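Local coordinates for ThiJ/PfpI domain protein (Brachyspira murdochii, PDB 4HCJ) that is of unknown function but belongs to the DJ-1/PfpI family, binds magnesium ions in the crystal and is probably a hydrolase, at residues C127-A130 and D131-H134. Sequence-based numbering, arbitrary orientation. Where two conformers were deposited one is given.
Sequences CLSA and DESH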
loop_
_atom_site.group_PDB
_atom_site.type_symbol
_atom_site.label_atom_id
_atom_site.label_comp_id
_atom_site.label_asym_id
_atom_site.label_seq_id
_atom_site.Cartn_x
_atom_site.Cartn_y
_atom_site.Cartn_z
ATOM N N CYS A 127 -5.321 -10.504 -2.906
ATOM C CA CYS A 127 -5.645 -9.930 -1.604
ATOM C C CYS A 127 -5.545 -11.011 -0.565
ATOM O O CYS A 127 -5.325 -12.178 -0.881
ATOM C CB CYS A 127 -7.063 -9.327 -1.599
ATOM S SG CYS A 127 -8.383 -10.534 -1.866
ATOM N N LEU A 128 -5.664 -10.611 0.690
ATOM C CA LEU A 128 -5.676 -11.548 1.781
ATOM C C LEU A 128 -6.911 -12.431 1.609
ATOM O O LEU A 128 -8.020 -11.946 1.365
ATOM C CB LEU A 128 -5.706 -10.781 3.104
ATOM C CG LEU A 128 -5.379 -11.553 4.368
ATOM C CD1 LEU A 128 -3.900 -11.984 4.382
ATOM C CD2 LEU A 128 -5.720 -10.687 5.560
ATOM N N SER A 129 -6.725 -13.737 1.736
ATOM C CA SER A 129 -7.823 -14.663 1.563
ATOM C C SER A 129 -9.075 -14.301 2.392
ATOM O O SER A 129 -10.198 -14.305 1.888
ATOM C CB SER A 129 -7.351 -16.063 1.922
ATOM O OG SER A 129 -8.383 -16.979 1.679
ATOM N N ALA A 130 -8.865 -13.932 3.644
ATOM C CA ALA A 130 -9.964 -13.552 4.530
ATOM C C ALA A 130 -10.758 -12.333 4.054
ATOM O O ALA A 130 -11.901 -12.138 4.471
ATOM C CB ALA A 130 -9.440 -13.298 5.940
ATOM N N ASP A 131 -10.154 -11.519 3.195
ATOM C CA ASP A 131 -10.747 -10.257 2.785
ATOM C C ASP A 131 -11.419 -10.325 1.411
ATOM O O ASP A 131 -11.831 -9.285 0.878
ATOM C CB ASP A 131 -9.673 -9.153 2.725
ATOM C CG ASP A 131 -9.034 -8.830 4.075
ATOM O OD1 ASP A 131 -9.636 -9.147 5.127
ATOM O OD2 ASP A 131 -7.927 -8.219 4.060
ATOM N N GLU A 132 -11.545 -11.502 0.831
ATOM C CA GLU A 132 -12.036 -11.570 -0.534
ATOM C C GLU A 132 -13.497 -11.063 -0.690
ATOM O O GLU A 132 -13.857 -10.585 -1.764
ATOM C CB GLU A 132 -11.790 -12.984 -1.099
ATOM C CG GLU A 132 -10.266 -13.334 -1.233
ATOM C CD GLU A 132 -9.962 -14.696 -1.850
ATOM O OE1 GLU A 132 -10.878 -15.344 -2.349
ATOM O OE2 GLU A 132 -8.792 -15.128 -1.827
ATOM N N SER A 133 -14.317 -11.125 0.366
ATOM C CA SER A 133 -15.649 -10.530 0.307
ATOM C C SER A 133 -15.578 -9.046 -0.067
ATOM O O SER A 133 -16.271 -8.582 -0.983
ATOM C CB SER A 133 -16.345 -10.706 1.653
ATOM O OG SER A 133 -15.622 -10.066 2.677
ATOM N N HIS A 134 -14.735 -8.305 0.645
ATOM C CA HIS A 134 -14.656 -6.863 0.439
ATOM C C HIS A 134 -14.109 -6.523 -0.927
ATOM O O HIS A 134 -14.538 -5.565 -1.584
ATOM C CB HIS A 134 -13.761 -6.215 1.486
ATOM C CG HIS A 134 -14.109 -6.604 2.879
ATOM N ND1 HIS A 134 -15.157 -6.036 3.562
ATOM C CD2 HIS A 134 -13.538 -7.495 3.724
ATOM C CE1 HIS A 134 -15.234 -6.579 4.763
ATOM N NE2 HIS A 134 -14.271 -7.473 4.880
HETATM O O HOH W 1 -6.324 -14.204 -2.101
HETATM O O HOH W 2 -6.909 -8.065 1.458
HETATM O O HOH W 3 -9.115 -17.478 -0.662
HETATM O O HOH W 4 -12.225 -9.531 6.147
HETATM O O HOH W 5 -14.133 -12.818 2.788
#
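D131 N donates to L128 O at 2.8 Å, and one residue further on E132 N reaches S129 O at 3.3 Å. Both are i to i+3 bonds, the spacing of a 3-10 turn. Water extends this backbone pairing through the acidic side chains. OD2 of D131 receives a bond of 2.8 Å from a water that also accepts from L128 N, and the same oxygen is hydrogen-bonded to S109 OG, so this oxygen of the buried aspartate has two hydrogen-bond partners. OD1 takes a second water, which also donates to A130 O. On the other flank, in the conformer described, E132 OE2 accepts from two waters, each at 2.6 Å: one is shared with C127 O, the other with S129 OG. The turn is a 3-10 entry into a helix: residues 129-131 lead from the loop after strand 124-125 into helix 132-137, with D131 at the N-cap position, although its side chain makes no capping bond. H137, a magnesium-binding residue, lies on this same helix.

Packing follows from how the two acids leave the backbone. D131 CG stands anti to its carbonyl carbon (chi1 -64°), which brings OD2 against L128, 3.5 Å from L128 CB and close to CD2, while V112 of helix 110-116 and W85 touch the aspartate from outside the turn. E132 starts with the same first torsion, but in this conformer its chain is extended beyond CG, and its carboxylate goes back toward S129. Its CG lies 3.4 Å from C127 SG and 3.3 Å from S129 O, touching both the thiol and the carbonyl of the turn. I142 of strand 141-142 touches both C127 and E132, and V111 packs on C127.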